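Local coordinates for lipase aflb (Neosartorya fumigata, PDB 6IDY), which probably hydrolyses the ester bonds of lipids as a fungal lipase of the alpha/beta-hydrolase fold, at residues A[135-149]-A[207-219]. Residues are numbered along the deposited sequence; the frame is centred on the assembly and turned at random.
Sequences RYSVAENALRAAIHI and INSEYVAYAINYI
Both carboxylate oxygens of Glu-210 are gripped by the loop that leads into helix 140-145 of this alpha/beta-hydrolase fold. OE1 accepts from the backbone N of Ser-137 at 2.8 Å and from that of Val-138 at 3.1 Å, the two donors reaching it from opposite faces of the carboxylate plane. OE2 takes the hydroxyl OG of Ser-137 at 2.7 Å and also the Ser-137 N, while water 1 links it to the carbonyl O of Arg-135. So many donors probably favour the ionised carboxylate and hold it against rotation. Helix 205-223 packs against the central sheet through Val-212 and Ile-216; residues 135-149 cross the flank turned away from these two, helix 140-145 passing the 207-219 part at -77°, then drop to the sheet's edge as strand 147-148. Tyr-136 lies alongside Glu-210, its CD1 edge meeting OE1, ring and carboxylate planes 56° apart, and its OH shares water 2 with Asn-217 ND2. Where the two helices cross, Leu-143 splits its methyls between two rings: CD1 lies over one face of the Tyr-136 ring, near its rim, whereas CD2 makes a CH-pi contact 3.9 Å from the centroid of Tyr-211. Water 3 donates to the carbonyl oxygens of Leu-143 and Tyr-211, joining the two backbones. Tyr-214, its CG turned opposite the backbone N (chi1 -173°), passes Leu-143 CB at CD2 and Arg-144 CB at CE2 and gives its hydroxyl to OE2 of Glu-140 at 2.7 Å, on the anti lone pair, ring and carboxylate planes nearly perpendicular. Further along, Arg-144 CG rests over one face of Tyr-218, whose OH bonds to the Pro-118 carbonyl. Ile-147 CD1 meets Tyr-218 CD2 at 3.6 Å, and Ile-149 CD1 touches the edge of the same ring at CE2, 3.7 Å away.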
loop_
_atom_site.group_PDB
_atom_site.type_symbol
_atom_site.label_atom_id
_atom_site.label_comp_id
_atom_site.label_asym_id
_atom_site.label_seq_id
_atom_site.Cartn_x
_atom_site.Cartn_y
_atom_site.Cartn_z
ATOM N N ARG A 135 2.771 21.344 11.884
ATOM C CA ARG A 135 4.180 21.625 11.619
ATOM C C ARG A 135 4.883 20.355 11.141
ATOM O O ARG A 135 4.557 19.252 11.591
ATOM C CB ARG A 135 4.898 22.225 12.850
ATOM C CG ARG A 135 5.051 21.289 14.061
ATOM C CD ARG A 135 6.056 21.797 15.090
ATOM N NE ARG A 135 7.429 21.851 14.577
ATOM C CZ ARG A 135 8.294 20.838 14.607
ATOM N NH1 ARG A 135 7.937 19.664 15.117
ATOM N NH2 ARG A 135 9.518 20.988 14.121
ATOM N N TYR A 136 5.809 20.504 10.198
ATOM C CA TYR A 136 6.580 19.369 9.729
ATOM C C TYR A 136 7.712 19.133 10.713
ATOM O O TYR A 136 8.339 20.094 11.181
ATOM C CB TYR A 136 7.165 19.629 8.333
ATOM C CG TYR A 136 6.184 19.523 7.184
ATOM C CD1 TYR A 136 5.725 18.283 6.746
ATOM C CD2 TYR A 136 5.805 20.651 6.462
ATOM C CE1 TYR A 136 4.876 18.174 5.645
ATOM C CE2 TYR A 136 4.964 20.554 5.354
ATOM C CZ TYR A 136 4.490 19.313 4.957
ATOM O OH TYR A 136 3.648 19.221 3.877
ATOM N N SER A 137 7.978 17.865 11.034
ATOM C CA SER A 137 9.093 17.519 11.918
ATOM C C SER A 137 10.276 17.103 11.045
ATOM O O SER A 137 11.422 17.167 11.493
ATOM C CB SER A 137 8.703 16.407 12.889
ATOM O OG SER A 137 8.470 15.177 12.221
ATOM N N VAL A 138 9.987 16.706 9.787
ATOM C CA VAL A 138 10.967 16.259 8.785
ATOM C C VAL A 138 11.421 17.463 7.945
ATOM O O VAL A 138 10.594 18.306 7.589
ATOM C CB VAL A 138 10.389 15.118 7.888
ATOM C CG1 VAL A 138 11.426 14.601 6.896
ATOM C CG2 VAL A 138 9.853 13.968 8.728
ATOM N N ALA A 139 12.724 17.525 7.608
ATOM C CA ALA A 139 13.292 18.590 6.773
ATOM C C ALA A 139 12.723 18.495 5.343
ATOM O O ALA A 139 12.409 17.392 4.877
ATOM C CB ALA A 139 14.812 18.473 6.743
ATOM N N GLU A 140 12.581 19.652 4.663
ATOM C CA GLU A 140 12.038 19.736 3.302
ATOM C C GLU A 140 12.818 18.880 2.289
ATOM O O GLU A 140 12.197 18.196 1.473
ATOM C CB GLU A 140 11.933 21.199 2.835
ATOM C CG GLU A 140 11.293 21.371 1.464
ATOM C CD GLU A 140 11.012 22.788 1.001
ATOM O OE1 GLU A 140 11.700 23.727 1.468
ATOM O OE2 GLU A 140 10.097 22.961 0.164
ATOM N N ASN A 141 14.161 18.902 2.361
ATOM C CA ASN A 141 15.021 18.141 1.455
ATOM C C ASN A 141 14.762 16.633 1.542
ATOM O O ASN A 141 14.714 15.981 0.506
ATOM C CB ASN A 141 16.512 18.496 1.640
ATOM C CG ASN A 141 17.176 18.032 2.923
ATOM O OD1 ASN A 141 16.537 17.750 3.943
ATOM N ND2 ASN A 141 18.498 17.951 2.892
ATOM N N ALA A 142 14.542 16.105 2.760
ATOM C CA ALA A 142 14.229 14.694 2.999
ATOM C C ALA A 142 12.820 14.346 2.484
ATOM O O ALA A 142 12.640 13.288 1.887
ATOM C CB ALA A 142 14.343 14.372 4.486
ATOM N N LEU A 143 11.829 15.240 2.704
ATOM C CA LEU A 143 10.447 15.047 2.245
ATOM C C LEU A 143 10.393 15.011 0.710
ATOM O O LEU A 143 9.800 14.091 0.143
ATOM C CB LEU A 143 9.520 16.167 2.773
ATOM C CG LEU A 143 9.217 16.193 4.272
ATOM C CD1 LEU A 143 8.651 17.531 4.674
ATOM C CD2 LEU A 143 8.235 15.094 4.667
ATOM N N ARG A 144 11.029 16.004 0.047
ATOM C CA ARG A 144 11.059 16.115 -1.413
ATOM C C ARG A 144 11.846 14.964 -2.064
ATOM O O ARG A 144 11.445 14.483 -3.128
ATOM C CB ARG A 144 11.636 17.481 -1.830
ATOM C CG ARG A 144 11.368 17.868 -3.287
ATOM C CD ARG A 144 12.309 18.964 -3.758
ATOM N NE ARG A 144 12.133 20.211 -3.011
ATOM C CZ ARG A 144 13.024 21.193 -2.966
ATOM N NH1 ARG A 144 14.172 21.091 -3.626
ATOM N NH2 ARG A 144 12.778 22.287 -2.260
ATOM N N ALA A 145 12.956 14.523 -1.430
ATOM C CA ALA A 145 13.793 13.436 -1.964
ATOM C C ALA A 145 13.099 12.062 -1.963
ATOM O O ALA A 145 13.526 11.167 -2.690
ATOM C CB ALA A 145 15.132 13.372 -1.235
ATOM N N ALA A 146 12.014 11.910 -1.174
ATOM C CA ALA A 146 11.229 10.671 -1.095
ATOM C C ALA A 146 10.362 10.482 -2.351
ATOM O O ALA A 146 9.927 9.365 -2.635
ATOM C CB ALA A 146 10.352 10.690 0.144
ATOM N N ILE A 147 10.124 11.572 -3.104
ATOM C CA ILE A 147 9.275 11.549 -4.295
ATOM C C ILE A 147 10.042 11.106 -5.527
ATOM O O ILE A 147 10.996 11.765 -5.932
ATOM C CB ILE A 147 8.548 12.904 -4.532
ATOM C CG1 ILE A 147 7.918 13.456 -3.227
ATOM C CG2 ILE A 147 7.507 12.772 -5.657
ATOM C CD1 ILE A 147 7.600 14.959 -3.228
ATOM N N HIS A 148 9.603 10.010 -6.144
ATOM C CA HIS A 148 10.203 9.551 -7.384
ATOM C C HIS A 148 9.342 10.074 -8.523
ATOM O O HIS A 148 8.211 9.619 -8.705
ATOM C CB HIS A 148 10.343 8.022 -7.446
ATOM C CG HIS A 148 11.066 7.566 -8.676
ATOM N ND1 HIS A 148 12.443 7.445 -8.696
ATOM C CD2 HIS A 148 10.583 7.283 -9.907
ATOM C CE1 HIS A 148 12.749 7.047 -9.921
ATOM N NE2 HIS A 148 11.665 6.941 -10.688
ATOM N N ILE A 149 9.866 11.066 -9.249
ATOM C CA ILE A 149 9.195 11.673 -10.395
ATOM C C ILE A 149 9.804 11.066 -11.668
ATOM O O ILE A 149 10.962 11.355 -11.982
ATOM C CB ILE A 149 9.268 13.229 -10.380
ATOM C CG1 ILE A 149 8.615 13.807 -9.100
ATOM C CG2 ILE A 149 8.624 13.818 -11.650
ATOM C CD1 ILE A 149 8.857 15.305 -8.849
ATOM N N ILE A 207 4.882 10.263 11.212
ATOM C CA ILE A 207 6.037 10.753 10.455
ATOM C C ILE A 207 5.833 10.390 8.985
ATOM O O ILE A 207 6.053 11.232 8.117
ATOM C CB ILE A 207 7.396 10.186 10.993
ATOM C CG1 ILE A 207 7.640 10.509 12.504
ATOM C CG2 ILE A 207 8.596 10.624 10.116
ATOM C CD1 ILE A 207 7.634 11.991 12.934
ATOM N N ASN A 208 5.413 9.135 8.707
ATOM C CA ASN A 208 5.161 8.652 7.340
ATOM C C ASN A 208 4.191 9.557 6.596
ATOM O O ASN A 208 4.407 9.847 5.422
ATOM C CB ASN A 208 4.645 7.199 7.349
ATOM C CG ASN A 208 5.609 6.212 7.961
ATOM O OD1 ASN A 208 6.807 6.474 8.087
ATOM N ND2 ASN A 208 5.104 5.051 8.360
ATOM N N SER A 209 3.140 10.023 7.303
ATOM C CA SER A 209 2.091 10.907 6.794
ATOM C C SER A 209 2.616 12.249 6.275
ATOM O O SER A 209 2.025 12.803 5.352
ATOM C CB SER A 209 1.043 11.145 7.872
ATOM O OG SER A 209 0.506 9.904 8.293
ATOM N N GLU A 210 3.707 12.771 6.871
ATOM C CA GLU A 210 4.337 14.037 6.480
ATOM C C GLU A 210 4.818 13.971 5.037
ATOM O O GLU A 210 4.713 14.960 4.308
ATOM C CB GLU A 210 5.518 14.369 7.397
ATOM C CG GLU A 210 5.094 14.752 8.802
ATOM C CD GLU A 210 6.180 15.413 9.621
ATOM O OE1 GLU A 210 7.069 16.067 9.032
ATOM O OE2 GLU A 210 6.133 15.291 10.863
ATOM N N TYR A 211 5.331 12.794 4.627
ATOM C CA TYR A 211 5.797 12.555 3.268
ATOM C C TYR A 211 4.645 12.629 2.277
ATOM O O TYR A 211 4.839 13.144 1.186
ATOM C CB TYR A 211 6.550 11.221 3.172
ATOM C CG TYR A 211 7.859 11.238 3.930
ATOM C CD1 TYR A 211 9.036 11.657 3.318
ATOM C CD2 TYR A 211 7.916 10.875 5.273
ATOM C CE1 TYR A 211 10.241 11.701 4.017
ATOM C CE2 TYR A 211 9.113 10.922 5.986
ATOM C CZ TYR A 211 10.275 11.325 5.351
ATOM O OH TYR A 211 11.463 11.336 6.031
ATOM N N VAL A 212 3.445 12.151 2.672
ATOM C CA VAL A 212 2.232 12.201 1.852
ATOM C C VAL A 212 1.753 13.654 1.745
ATOM O O VAL A 212 1.496 14.117 0.635
ATOM C CB VAL A 212 1.102 11.251 2.342
ATOM C CG1 VAL A 212 -0.145 11.381 1.466
ATOM C CG2 VAL A 212 1.574 9.808 2.376
ATOM N N ALA A 213 1.640 14.363 2.891
ATOM C CA ALA A 213 1.210 15.771 2.940
ATOM C C ALA A 213 2.124 16.636 2.082
ATOM O O ALA A 213 1.627 17.412 1.264
ATOM C CB ALA A 213 1.205 16.280 4.376
ATOM N N TYR A 214 3.460 16.460 2.217
ATOM C CA TYR A 214 4.385 17.227 1.391
ATOM C C TYR A 214 4.272 16.854 -0.080
ATOM O O TYR A 214 4.235 17.761 -0.908
ATOM C CB TYR A 214 5.840 17.158 1.889
ATOM C CG TYR A 214 6.751 18.099 1.131
ATOM C CD1 TYR A 214 6.842 19.444 1.477
ATOM C CD2 TYR A 214 7.498 17.651 0.044
ATOM C CE1 TYR A 214 7.667 20.317 0.770
ATOM C CE2 TYR A 214 8.315 18.517 -0.678
ATOM C CZ TYR A 214 8.400 19.850 -0.310
ATOM O OH TYR A 214 9.205 20.704 -1.025
ATOM N N ALA A 215 4.199 15.540 -0.405
ATOM C CA ALA A 215 4.077 15.062 -1.792
ATOM C C ALA A 215 2.844 15.650 -2.462
ATOM O O ALA A 215 2.932 16.107 -3.598
ATOM C CB ALA A 215 4.037 13.539 -1.843
ATOM N N ILE A 216 1.710 15.703 -1.736
ATOM C CA ILE A 216 0.479 16.294 -2.259
ATOM C C ILE A 216 0.699 17.753 -2.662
ATOM O O ILE A 216 0.496 18.100 -3.827
ATOM C CB ILE A 216 -0.725 16.113 -1.297
ATOM C CG1 ILE A 216 -1.167 14.623 -1.219
ATOM C CG2 ILE A 216 -1.889 16.992 -1.754
ATOM C CD1 ILE A 216 -2.124 14.292 -0.009
ATOM N N ASN A 217 1.144 18.590 -1.710
ATOM C CA ASN A 217 1.372 20.016 -1.942
ATOM C C ASN A 217 2.494 20.294 -2.932
ATOM O O ASN A 217 2.387 21.242 -3.711
ATOM C CB ASN A 217 1.577 20.754 -0.624
ATOM C CG ASN A 217 0.293 20.910 0.157
ATOM O OD1 ASN A 217 -0.817 20.865 -0.393
ATOM N ND2 ASN A 217 0.414 21.124 1.454
ATOM N N TYR A 218 3.522 19.431 -2.963
ATOM C CA TYR A 218 4.633 19.585 -3.896
ATOM C C TYR A 218 4.230 19.233 -5.329
ATOM O O TYR A 218 4.552 19.987 -6.252
ATOM C CB TYR A 218 5.878 18.791 -3.439
ATOM C CG TYR A 218 7.015 18.832 -4.437
ATOM C CD1 TYR A 218 7.928 19.880 -4.441
ATOM C CD2 TYR A 218 7.150 17.844 -5.407
ATOM C CE1 TYR A 218 8.953 19.943 -5.388
ATOM C CE2 TYR A 218 8.167 17.895 -6.355
ATOM C CZ TYR A 218 9.069 18.942 -6.340
ATOM O OH TYR A 218 10.069 18.968 -7.274
ATOM N N ILE A 219 3.572 18.079 -5.520
ATOM C CA ILE A 219 3.163 17.638 -6.855
ATOM C C ILE A 219 2.101 18.588 -7.411
ATOM O O ILE A 219 2.172 18.945 -8.587
ATOM C CB ILE A 219 2.779 16.132 -6.892
ATOM C CG1 ILE A 219 4.007 15.226 -6.564
ATOM C CG2 ILE A 219 2.102 15.719 -8.208
ATOM C CD1 ILE A 219 5.206 15.202 -7.587
HETATM O O HOH W 1 5.274 16.984 12.890
HETATM O O HOH W 2 2.812 21.600 2.863
HETATM O O HOH W 3 7.094 14.170 0.106
#